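Local atomic coordinates of H127A/Y244A mutant of alginate lyase AlyC3 in complex with dimannuronate (Psychromonas sp., PDB entry 7C8F), a protein that cleaves the polysaccharide alginate, as a lyase of polysaccharide lyase family 7, probably by beta-elimination. Residues Met161-Ala166 and Val187-Tyr192; Gly210-Ile215 and Asp227-Arg232; Glu100-Asp105 and Pro198-Thr203; Ala66-Met71 and Glu252-Lys257. All coordinates share one frame; numbering follows the deposited sequence.

Interaction 1: Met161-Ala166 and Val187-Tyr192. With BEM (beta-D-mannopyranuronic acid), chain D.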
# COMPACT_ATOMS: atom_id res chain seq x y z
N MET B 161 -16.09 1.15 14.43
CA MET B 161 -14.68 1.38 14.71
C MET B 161 -13.97 1.35 13.36
O MET B 161 -13.88 0.29 12.73
CB MET B 161 -14.15 0.27 15.62
CG MET B 161 -14.98 0.06 16.89
SD MET B 161 -15.04 1.55 17.91
CE MET B 161 -15.73 0.90 19.45
N VAL B 162 -13.48 2.49 12.91
CA VAL B 162 -12.93 2.64 11.56
C VAL B 162 -11.44 2.87 11.65
O VAL B 162 -10.99 3.86 12.25
CB VAL B 162 -13.64 3.77 10.80
CG1 VAL B 162 -13.04 3.93 9.41
CG2 VAL B 162 -15.14 3.48 10.71
N LYS B 163 -10.66 1.97 11.05
CA LYS B 163 -9.23 2.19 10.94
C LYS B 163 -9.00 3.32 9.94
O LYS B 163 -9.52 3.27 8.81
CB LYS B 163 -8.61 0.87 10.45
CG LYS B 163 -7.15 0.91 10.00
CD LYS B 163 -6.16 1.20 11.14
CE LYS B 163 -4.74 0.83 10.63
NZ LYS B 163 -3.64 1.26 11.53
N ASN B 164 -8.26 4.36 10.36
CA ASN B 164 -8.20 5.63 9.65
C ASN B 164 -6.86 5.88 8.96
O ASN B 164 -6.55 7.03 8.62
CB ASN B 164 -8.52 6.78 10.61
CG ASN B 164 -9.10 7.99 9.90
OD1 ASN B 164 -9.70 7.88 8.83
ND2 ASN B 164 -8.90 9.16 10.48
N ASN B 165 -6.04 4.85 8.79
CA ASN B 165 -4.87 4.89 7.93
C ASN B 165 -4.60 3.45 7.50
O ASN B 165 -5.35 2.54 7.87
CB ASN B 165 -3.68 5.58 8.62
CG ASN B 165 -3.26 4.89 9.91
OD1 ASN B 165 -3.27 3.67 10.02
ND2 ASN B 165 -2.86 5.70 10.91
N ALA B 166 -3.54 3.24 6.71
CA ALA B 166 -3.20 1.90 6.24
C ALA B 166 -1.93 1.37 6.89
O ALA B 166 -1.21 0.55 6.31
CB ALA B 166 -3.11 1.87 4.71
N VAL B 187 -5.72 8.26 16.91
CA VAL B 187 -5.31 8.67 15.58
C VAL B 187 -5.54 7.56 14.56
O VAL B 187 -6.07 7.80 13.47
CB VAL B 187 -3.83 9.10 15.58
CG1 VAL B 187 -3.34 9.39 14.16
CG2 VAL B 187 -3.62 10.31 16.50
N ALA B 188 -5.17 6.33 14.91
CA ALA B 188 -5.32 5.22 13.99
C ALA B 188 -6.78 4.84 13.78
O ALA B 188 -7.08 4.16 12.80
CB ALA B 188 -4.53 4.01 14.50
N TYR B 189 -7.68 5.23 14.69
CA TYR B 189 -9.09 4.87 14.61
C TYR B 189 -9.97 6.10 14.73
O TYR B 189 -9.65 7.04 15.46
CB TYR B 189 -9.50 3.85 15.68
CG TYR B 189 -8.74 2.56 15.50
CD1 TYR B 189 -9.22 1.55 14.66
CD2 TYR B 189 -7.51 2.37 16.11
CE1 TYR B 189 -8.50 0.38 14.46
CE2 TYR B 189 -6.78 1.21 15.91
CZ TYR B 189 -7.28 0.22 15.09
OH TYR B 189 -6.54 -0.93 14.91
N LYS B 190 -11.06 6.08 13.99
CA LYS B 190 -12.17 7.01 14.15
C LYS B 190 -13.39 6.20 14.56
O LYS B 190 -13.67 5.15 13.97
CB LYS B 190 -12.44 7.74 12.83
CG LYS B 190 -13.44 8.87 12.94
CD LYS B 190 -13.39 9.78 11.72
CE LYS B 190 -14.52 10.81 11.76
NZ LYS B 190 -14.62 11.48 13.07
N LYS B 191 -14.09 6.65 15.59
CA LYS B 191 -15.21 5.91 16.14
C LYS B 191 -16.50 6.69 15.92
O LYS B 191 -16.54 7.91 16.15
CB LYS B 191 -14.99 5.63 17.63
CG LYS B 191 -13.69 4.88 17.89
CD LYS B 191 -13.47 4.53 19.36
CE LYS B 191 -13.03 5.73 20.16
NZ LYS B 191 -12.55 5.33 21.51
N TYR B 192 -17.54 5.99 15.48
CA TYR B 192 -18.85 6.59 15.24
C TYR B 192 -19.90 5.91 16.10
O TYR B 192 -20.00 4.68 16.12
CB TYR B 192 -19.27 6.44 13.77
CG TYR B 192 -18.34 7.11 12.77
CD1 TYR B 192 -17.25 6.43 12.25
CD2 TYR B 192 -18.56 8.42 12.35
CE1 TYR B 192 -16.40 7.04 11.33
CE2 TYR B 192 -17.72 9.04 11.43
CZ TYR B 192 -16.64 8.34 10.92
OH TYR B 192 -15.80 8.95 10.01
C1 BEM D . -8.53 -7.44 15.75
C2 BEM D . -9.03 -7.31 17.19
O2 BEM D . -7.93 -7.27 18.08
C3 BEM D . -9.76 -6.00 17.34
O3 BEM D . -10.06 -5.75 18.67
C4 BEM D . -8.78 -4.93 17.04
O4 BEM D . -9.25 -3.67 17.42
C5 BEM D . -8.43 -5.04 15.60
O5 BEM D . -7.80 -6.28 15.45
C6 BEM D . -7.52 -3.95 15.22
O6B BEM D . -6.33 -4.15 15.22
O6A BEM D . -8.05 -2.99 14.73
O HOH W 1 -4.04 0.34 14.16
O HOH W 2 -5.29 8.95 11.00
O HOH W 3 -8.71 9.40 13.75

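Interaction 2: Gly210-Ile215 and Asp227-Arg232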
# COMPACT_ATOMS: atom_id res chain seq x y z
N GLY B 210 -16.69 1.52 -1.67
CA GLY B 210 -16.39 1.79 -3.06
C GLY B 210 -16.29 3.28 -3.29
O GLY B 210 -16.67 4.09 -2.44
N ASN B 211 -15.72 3.65 -4.43
CA ASN B 211 -15.56 5.07 -4.77
C ASN B 211 -14.84 5.85 -3.66
O ASN B 211 -15.14 7.02 -3.40
CB ASN B 211 -16.92 5.72 -5.10
CG ASN B 211 -16.77 7.10 -5.70
OD1 ASN B 211 -15.85 7.36 -6.48
ND2 ASN B 211 -17.67 8.01 -5.33
N LYS B 212 -13.86 5.21 -3.02
CA LYS B 212 -13.05 5.85 -1.96
C LYS B 212 -13.89 6.27 -0.75
O LYS B 212 -13.50 7.17 -0.00
CB LYS B 212 -12.19 7.01 -2.48
CG LYS B 212 -11.12 6.55 -3.45
CD LYS B 212 -10.31 7.72 -3.97
CE LYS B 212 -9.20 7.20 -4.88
NZ LYS B 212 -8.32 8.32 -5.37
N GLN B 213 -15.02 5.59 -0.54
CA GLN B 213 -15.90 5.92 0.56
C GLN B 213 -16.34 4.68 1.31
O GLN B 213 -16.54 3.61 0.71
CB GLN B 213 -17.19 6.63 0.10
CG GLN B 213 -16.96 7.99 -0.51
CD GLN B 213 -18.26 8.72 -0.78
OE1 GLN B 213 -19.14 8.22 -1.48
NE2 GLN B 213 -18.40 9.91 -0.20
N LEU B 214 -16.50 4.84 2.61
CA LEU B 214 -17.16 3.88 3.48
C LEU B 214 -18.43 4.55 3.99
O LEU B 214 -18.36 5.56 4.70
CB LEU B 214 -16.24 3.50 4.64
CG LEU B 214 -16.89 2.66 5.75
CD1 LEU B 214 -17.29 1.31 5.20
CD2 LEU B 214 -15.91 2.47 6.89
N ILE B 215 -19.58 4.00 3.62
CA ILE B 215 -20.87 4.57 3.96
C ILE B 215 -21.59 3.58 4.86
O ILE B 215 -21.63 2.38 4.56
CB ILE B 215 -21.70 4.86 2.70
CG1 ILE B 215 -20.99 5.91 1.84
CG2 ILE B 215 -23.11 5.33 3.08
CD1 ILE B 215 -21.68 6.22 0.55
N ASP B 227 -14.17 9.13 4.08
CA ASP B 227 -13.22 9.05 2.97
C ASP B 227 -12.16 8.00 3.31
O ASP B 227 -11.54 8.06 4.37
CB ASP B 227 -12.58 10.44 2.79
CG ASP B 227 -11.55 10.51 1.65
OD1 ASP B 227 -11.12 9.48 1.12
OD2 ASP B 227 -11.13 11.64 1.32
N ILE B 228 -11.99 7.01 2.41
CA ILE B 228 -11.01 5.94 2.63
C ILE B 228 -9.96 5.90 1.53
O ILE B 228 -9.45 4.83 1.18
CB ILE B 228 -11.71 4.57 2.79
CG1 ILE B 228 -12.62 4.26 1.60
CG2 ILE B 228 -12.51 4.54 4.08
CD1 ILE B 228 -13.07 2.80 1.53
N ASP B 229 -9.62 7.04 0.98
CA ASP B 229 -8.57 7.14 -0.05
C ASP B 229 -7.29 6.42 0.44
O ASP B 229 -6.63 5.79 -0.31
CB ASP B 229 -8.30 8.63 -0.30
CG ASP B 229 -7.48 8.94 -1.55
OD1 ASP B 229 -7.27 8.15 -2.37
OD2 ASP B 229 -7.13 10.09 -1.63
N TYR B 230 -7.00 6.55 1.70
CA TYR B 230 -5.82 5.94 2.30
C TYR B 230 -5.72 4.42 2.20
O TYR B 230 -4.68 3.88 2.33
CB TYR B 230 -5.68 6.35 3.78
CG TYR B 230 -6.87 5.98 4.65
CD1 TYR B 230 -6.96 4.74 5.21
CD2 TYR B 230 -7.87 6.89 4.89
CE1 TYR B 230 -8.04 4.39 5.96
CE2 TYR B 230 -8.94 6.56 5.65
CZ TYR B 230 -9.03 5.32 6.16
OH TYR B 230 -10.10 5.02 6.93
N TRP B 231 -6.86 3.78 1.99
CA TRP B 231 -6.98 2.34 1.91
C TRP B 231 -7.03 1.79 0.49
O TRP B 231 -7.21 0.65 0.29
CB TRP B 231 -8.30 1.98 2.57
CG TRP B 231 -8.51 0.59 3.11
CD1 TRP B 231 -9.26 -0.38 2.58
CD2 TRP B 231 -8.03 0.09 4.34
NE1 TRP B 231 -9.26 -1.48 3.36
CE2 TRP B 231 -8.51 -1.21 4.47
CE3 TRP B 231 -7.22 0.62 5.35
CZ2 TRP B 231 -8.21 -1.99 5.57
CZ3 TRP B 231 -6.94 -0.16 6.42
CH2 TRP B 231 -7.44 -1.44 6.52
N ARG B 232 -6.86 2.67 -0.47
CA ARG B 232 -7.04 2.34 -1.88
C ARG B 232 -6.35 1.13 -2.45
O ARG B 232 -6.90 0.47 -3.31
CB ARG B 232 -6.78 3.57 -2.76
CG ARG B 232 -5.37 4.09 -2.76
CD ARG B 232 -5.28 5.47 -3.40
NE ARG B 232 -3.95 6.06 -3.42
CZ ARG B 232 -3.44 6.78 -2.45
NH1 ARG B 232 -4.09 6.97 -1.35
NH2 ARG B 232 -2.27 7.31 -2.56
O HOH W 4 -8.32 10.89 -4.11

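Interaction 3: Glu100-Asp105 and Pro198-Thr203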
# COMPACT_ATOMS: atom_id res chain seq x y z
N GLU B 100 -29.98 -6.88 9.12
CA GLU B 100 -30.89 -6.49 10.19
C GLU B 100 -30.50 -7.42 11.32
O GLU B 100 -30.57 -8.58 11.19
CB GLU B 100 -32.35 -6.59 9.84
CG GLU B 100 -32.75 -5.59 8.80
CD GLU B 100 -34.18 -5.74 8.33
OE1 GLU B 100 -34.83 -6.69 8.78
OE2 GLU B 100 -34.58 -4.91 7.53
N VAL B 101 -30.04 -6.87 12.42
CA VAL B 101 -29.49 -7.62 13.51
C VAL B 101 -30.00 -7.26 14.89
O VAL B 101 -30.25 -6.13 15.18
CB VAL B 101 -27.98 -7.32 13.57
CG1 VAL B 101 -27.28 -8.24 14.54
CG2 VAL B 101 -27.34 -7.42 12.21
N GLU B 102 -30.09 -8.27 15.73
CA GLU B 102 -30.40 -8.16 17.13
C GLU B 102 -29.37 -8.95 17.93
O GLU B 102 -29.17 -10.08 17.69
CB GLU B 102 -31.79 -8.70 17.45
CG GLU B 102 -32.17 -8.53 18.91
CD GLU B 102 -33.57 -9.03 19.21
OE1 GLU B 102 -34.28 -9.41 18.31
OE2 GLU B 102 -33.92 -9.04 20.38
N ILE B 103 -28.72 -8.31 18.87
CA ILE B 103 -27.77 -8.97 19.75
C ILE B 103 -28.53 -9.41 21.00
O ILE B 103 -29.22 -8.61 21.64
CB ILE B 103 -26.61 -8.04 20.12
CG1 ILE B 103 -25.97 -7.45 18.85
CG2 ILE B 103 -25.57 -8.78 20.96
CD1 ILE B 103 -25.33 -8.48 17.94
N ILE B 104 -28.42 -10.69 21.34
CA ILE B 104 -29.25 -11.30 22.37
C ILE B 104 -28.52 -11.26 23.70
O ILE B 104 -27.44 -11.84 23.84
CB ILE B 104 -29.62 -12.75 22.00
CG1 ILE B 104 -30.28 -12.79 20.63
CG2 ILE B 104 -30.54 -13.33 23.06
CD1 ILE B 104 -31.55 -11.97 20.54
N ASP B 105 -29.14 -10.60 24.70
CA ASP B 105 -28.66 -10.55 26.08
C ASP B 105 -27.16 -10.31 26.16
O ASP B 105 -26.45 -11.08 26.81
CB ASP B 105 -29.00 -11.85 26.81
CG ASP B 105 -30.48 -11.98 27.09
OD1 ASP B 105 -31.11 -10.97 27.43
OD2 ASP B 105 -31.01 -13.11 26.97
N PRO B 198 -31.33 -1.37 20.80
CA PRO B 198 -32.65 -1.53 21.42
C PRO B 198 -32.85 -2.91 21.96
O PRO B 198 -32.16 -3.78 21.65
CB PRO B 198 -33.58 -1.30 20.25
CG PRO B 198 -32.80 -1.83 19.10
CD PRO B 198 -31.41 -1.39 19.35
N LEU B 199 -33.85 -3.06 22.79
CA LEU B 199 -34.16 -4.36 23.35
C LEU B 199 -35.24 -4.97 22.54
O LEU B 199 -36.15 -4.32 22.13
CB LEU B 199 -34.60 -4.27 24.79
CG LEU B 199 -35.67 -3.29 25.25
CD1 LEU B 199 -36.07 -2.33 24.16
CD2 LEU B 199 -36.87 -3.99 25.86
N ASN B 200 -35.09 -6.25 22.30
CA ASN B 200 -36.04 -7.03 21.58
C ASN B 200 -36.43 -6.43 20.27
O ASN B 200 -37.54 -6.48 19.88
CB ASN B 200 -37.27 -7.31 22.47
CG ASN B 200 -36.90 -7.73 23.86
OD1 ASN B 200 -37.15 -7.02 24.82
ND2 ASN B 200 -36.31 -8.88 23.99
N LYS B 201 -35.45 -5.91 19.55
CA LYS B 201 -35.74 -5.28 18.27
C LYS B 201 -34.49 -5.39 17.40
O LYS B 201 -33.37 -5.26 17.91
CB LYS B 201 -36.08 -3.80 18.48
CG LYS B 201 -36.47 -3.05 17.23
CD LYS B 201 -36.46 -1.55 17.49
CE LYS B 201 -36.84 -0.77 16.24
NZ LYS B 201 -36.75 0.70 16.47
N ALA B 202 -34.70 -5.64 16.11
CA ALA B 202 -33.61 -5.65 15.15
C ALA B 202 -33.27 -4.24 14.72
O ALA B 202 -34.11 -3.33 14.73
CB ALA B 202 -34.01 -6.47 13.91
N THR B 203 -32.01 -4.04 14.34
CA THR B 203 -31.52 -2.77 13.82
C THR B 203 -30.94 -3.04 12.43
O THR B 203 -30.19 -4.01 12.25
CB THR B 203 -30.44 -2.21 14.74
OG1 THR B 203 -31.01 -1.94 16.03
CG2 THR B 203 -29.87 -0.91 14.19
O HOH W 5 -30.95 -4.46 17.34

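Interaction 4: Ala66-Met71 and Glu252-Lys257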
# COMPACT_ATOMS: atom_id res chain seq x y z
N ALA B 66 -34.78 -16.17 11.73
CA ALA B 66 -33.54 -15.43 11.87
C ALA B 66 -32.36 -16.37 11.67
O ALA B 66 -32.37 -17.52 12.11
CB ALA B 66 -33.44 -14.79 13.26
N LEU B 67 -31.33 -15.86 10.99
CA LEU B 67 -30.06 -16.57 10.91
C LEU B 67 -29.30 -16.30 12.20
O LEU B 67 -28.99 -15.14 12.52
CB LEU B 67 -29.28 -16.08 9.69
CG LEU B 67 -27.91 -16.71 9.47
CD1 LEU B 67 -28.02 -18.24 9.35
CD2 LEU B 67 -27.25 -16.12 8.23
N VAL B 68 -28.99 -17.35 12.95
CA VAL B 68 -28.43 -17.25 14.29
C VAL B 68 -26.96 -17.62 14.25
O VAL B 68 -26.60 -18.69 13.75
CB VAL B 68 -29.19 -18.14 15.28
CG1 VAL B 68 -28.55 -18.05 16.66
CG2 VAL B 68 -30.66 -17.73 15.30
N PHE B 69 -26.11 -16.74 14.78
CA PHE B 69 -24.70 -17.03 15.02
C PHE B 69 -24.44 -16.98 16.52
O PHE B 69 -24.80 -16.01 17.19
CB PHE B 69 -23.79 -15.97 14.38
CG PHE B 69 -23.88 -15.87 12.89
CD1 PHE B 69 -24.89 -15.12 12.28
CD2 PHE B 69 -22.92 -16.46 12.09
CE1 PHE B 69 -24.95 -14.99 10.91
CE2 PHE B 69 -22.97 -16.33 10.71
CZ PHE B 69 -23.98 -15.60 10.11
N LYS B 70 -23.76 -17.99 17.05
CA LYS B 70 -23.30 -18.00 18.43
C LYS B 70 -21.83 -18.40 18.49
O LYS B 70 -21.33 -19.12 17.62
CB LYS B 70 -24.12 -19.00 19.26
CG LYS B 70 -25.61 -18.70 19.27
CD LYS B 70 -26.44 -19.86 19.83
CE LYS B 70 -26.72 -19.70 21.31
NZ LYS B 70 -27.61 -20.79 21.80
N MET B 71 -21.15 -17.94 19.53
CA MET B 71 -19.80 -18.42 19.83
C MET B 71 -19.44 -18.10 21.27
O MET B 71 -19.81 -17.04 21.79
CB MET B 71 -18.76 -17.79 18.89
CG MET B 71 -17.33 -18.32 19.07
SD MET B 71 -17.20 -20.12 19.08
CE MET B 71 -18.04 -20.55 17.55
N GLU B 252 -24.48 -14.13 20.96
CA GLU B 252 -25.57 -14.63 20.14
C GLU B 252 -26.14 -13.45 19.36
O GLU B 252 -26.58 -12.46 19.96
CB GLU B 252 -26.66 -15.27 21.00
CG GLU B 252 -27.85 -15.75 20.19
CD GLU B 252 -28.82 -16.56 21.01
OE1 GLU B 252 -28.48 -16.91 22.17
OE2 GLU B 252 -29.93 -16.85 20.50
N ALA B 253 -26.11 -13.55 18.03
CA ALA B 253 -26.68 -12.55 17.15
C ALA B 253 -27.73 -13.20 16.26
O ALA B 253 -27.50 -14.29 15.71
CB ALA B 253 -25.60 -11.90 16.28
N HIS B 254 -28.87 -12.53 16.11
CA HIS B 254 -29.95 -12.97 15.24
C HIS B 254 -30.06 -12.01 14.06
O HIS B 254 -30.29 -10.81 14.25
CB HIS B 254 -31.28 -13.03 16.00
CG HIS B 254 -31.33 -14.14 17.01
ND1 HIS B 254 -32.51 -14.63 17.51
CD2 HIS B 254 -30.34 -14.85 17.60
CE1 HIS B 254 -32.26 -15.60 18.37
NE2 HIS B 254 -30.95 -15.76 18.45
N PHE B 255 -29.87 -12.53 12.85
CA PHE B 255 -29.95 -11.74 11.63
C PHE B 255 -31.29 -12.03 10.95
O PHE B 255 -31.47 -13.10 10.35
CB PHE B 255 -28.82 -12.11 10.67
CG PHE B 255 -27.47 -11.53 11.03
CD1 PHE B 255 -26.75 -12.01 12.12
CD2 PHE B 255 -26.89 -10.56 10.23
CE1 PHE B 255 -25.49 -11.49 12.44
CE2 PHE B 255 -25.61 -10.05 10.54
CZ PHE B 255 -24.92 -10.51 11.64
N ASN B 256 -32.21 -11.07 11.00
CA ASN B 256 -33.45 -11.20 10.23
C ASN B 256 -33.19 -11.03 8.74
O ASN B 256 -33.97 -11.51 7.91
CB ASN B 256 -34.46 -10.17 10.74
CG ASN B 256 -35.78 -10.21 9.98
OD1 ASN B 256 -36.53 -11.18 10.07
ND2 ASN B 256 -36.07 -9.13 9.26
N LYS B 257 -32.08 -10.39 8.38
CA LYS B 257 -31.75 -10.11 6.99
C LYS B 257 -30.24 -10.12 6.87
O LYS B 257 -29.53 -9.62 7.75
CB LYS B 257 -32.28 -8.73 6.57
CG LYS B 257 -31.76 -8.22 5.23
CD LYS B 257 -32.47 -6.92 4.84
CE LYS B 257 -31.95 -6.38 3.52
NZ LYS B 257 -32.67 -5.14 3.10
O HOH W 6 -29.81 -19.96 20.57

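Interaction 1: Met161-Ala166 and Val187-Tyr192
Tyr189 and Lys163 sit on the same face of antiparallel strands 157-163 and 189-196, at the glycan pocket, their side chains crossing at a slant: the CE1 corner of the phenol passes 4.0 Å from Lys163 CB. With CG beside the backbone N (chi1 -62°), the ring extends past Lys163 so that Tyr189 OH meets the sugar, donating to O6A of the mannuronate carboxylate at 2.6 Å. One water joins the two polar ends, donating to Tyr189 OH and accepting from Lys163 NZ at 2.8 Å. That ammonium also bonds Asn165 OD1 at 2.9 Å and the carbonyl of Val167, which fixes where it points. Nearby on this face, Met161 SD lies 3.6 Å from Lys191 CG. On the reverse face the CG2 methyl of Val162 meets the edge of the Tyr192 ring at CE1, 3.8 Å away. Val162 and Lys190 form the hydrogen-bonded pair, and Asn164 N closes the end on Ala188 O at 2.7 Å. A phenylalanine in place of Tyr189 would probably leave the carboxylate O6A without this donor and the water without its acceptor. His140, Lys170 and Gln117 bind the same sugar, so the tyrosine acts as one hydroxyl donor among several groups gripping the sugar acid.

Interaction 2: Gly210-Ile215 and Asp227-Arg232
Lys212 runs alongside Asp229, the two side chains pointing the same way. The lysine is extended from CG to its tip, which lays CD, CE and NZ along one carboxylate oxygen: NZ reaches Asp229 OD1 at 3.2 Å, a weak hydrogen bond within a salt bridge, while CE is 3.3 Å from that oxygen. Arg232 NH1 also lies near OD1, by charge only. A water spans NZ and Asp229 OD2. The stronger partner of this carboxylate is Arg87 of the second subunit, so the aspartate also faces the dimer interface, as does Arg232, paired with Asp89 of that subunit. A methionine in place of Lys212 would probably leave Asp229 OD1 with one positive neighbour fewer and the water without its donor. Nearer the strand, Ile228 holds CG1 between its backbone N and carbonyl carbon (chi1 55°), pressing it to within 3.3 Å of Lys212 C, while its CG2 branch packs 3.9 Å from Leu214 CB. Ile228 N donates almost straight to Lys212 O at 2.8 Å. With CG opposite its backbone N (chi1 -180°), Asp227 brings OD1 to accept from Asp229 N at 2.9 Å, forming an Asx turn that leads into the short 3-10 segment 229-231. Gly210 to Gln213 form a type I' beta turn, the tight connection characteristic of a beta hairpin, here joining strands 203-210 and 213-218.

Interaction 3: Glu100-Asp105 and Pro198-Thr203
Val101 and Thr203 hold the tight part of this contact, as an antiparallel hydrogen-bonded pair. Val101 N gives its hydrogen to Thr203 O at 2.9 Å, and Thr203 N returns the bond to Val101 O at the same 2.9 Å. Two CA-H...O contacts flank them, one from Glu100 CA to Thr203 O at 3.3 Å and the other from Ala202 CA to Val101 O at 3.4 Å. Both side chains of the pair face inward, between the sheets, Val101 onto Phe122 and Phe255, Thr203 onto Phe158. This is where strand 203-210 begins beside strand 93-103 in one of the two large antiparallel sheets of the PL7 jelly-roll sandwich. Beside the pair a water fills in where the chains begin to part: it donates to Val101 O at 2.8 Å and to Lys201 O, and accepts from Thr203 OG1. Glu102, whose side chain leaves on the face opposite to Val101, forms the looser outer part. With CG anti to the backbone N (chi1 -177°) and the rest extended, it spreads over the loop backbone, OE2 coming 3.2 Å from Asn200 CA, whereas the side chains of exposed Asn200 and Lys201 both start away from the strand.

Interaction 4: Ala66-Met71 and Glu252-Lys257
Phe69 and Phe255 make the aromatic contact on the core-facing side of antiparallel strands 67-72 and 250-264, neighbours in one large sheet of the jelly-roll sandwich. The edge of Phe69 is turned toward the face of Phe255 in an offset edge-to-face arrangement, with ring centroids 5.2 Å apart and planes at 68°; the nearest carbons are the two CD1 atoms at 3.6 Å. Beside them, Leu67 CB meets Phe255 CB at 4.1 Å. Phe255 packs onward against Ala99 of the next strand, and Phe69 against Phe58 and Val242. On the other face the contact is CH-pi: Val68 CG2 stands over the imidazole of His254, 3.8 Å from the ring centroid and only 16° off its normal. Polar side chains close that same face. His254 NE2 donates to Glu252 OE2 at 2.5 Å, using the lone pair turned away from OE1. Lys70 runs alongside the glutamate, CE 3.4 Å from OE1, yet its NZ makes only a long ion pair with that oxygen and reaches OE2 through a water. Backbone bonds supply the rest, two at Leu67 with Phe255 and two at Phe69 with Ala253. Chemically the two faces thus divide the work: aromatic and aliphatic carbon inward, and outward a glutamate shared by histidine, lysine and water, whose negative charge would tend to favour the doubly protonated, charged form of His254.

Overall arrangement
Interaction 4 is the buried contact of the four; interactions 1, 2 and 3 are only partly buried. Interaction 3 lies next to interaction 4, since strands 93-103 and 250-264 are neighbours, and Glu100 bonds Asn256 between them. Interaction 2 reaches this same sheet at its far end, its centre about 29 Å from those of interactions 3 and 4, where charged side chains turn to the second subunit. Interaction 1 belongs to the other large sheet and carries the sugar-binding tyrosine; the hydroxyl of Tyr230 from interaction 2 probably bonds Lys163 O there, linking that loop to the other sheet. Chemistry follows place: ring packing in interaction 4, backbone pairing with a water-bridged border in interaction 3, salt bridges in interaction 2, ligand-directed polar groups in interaction 1.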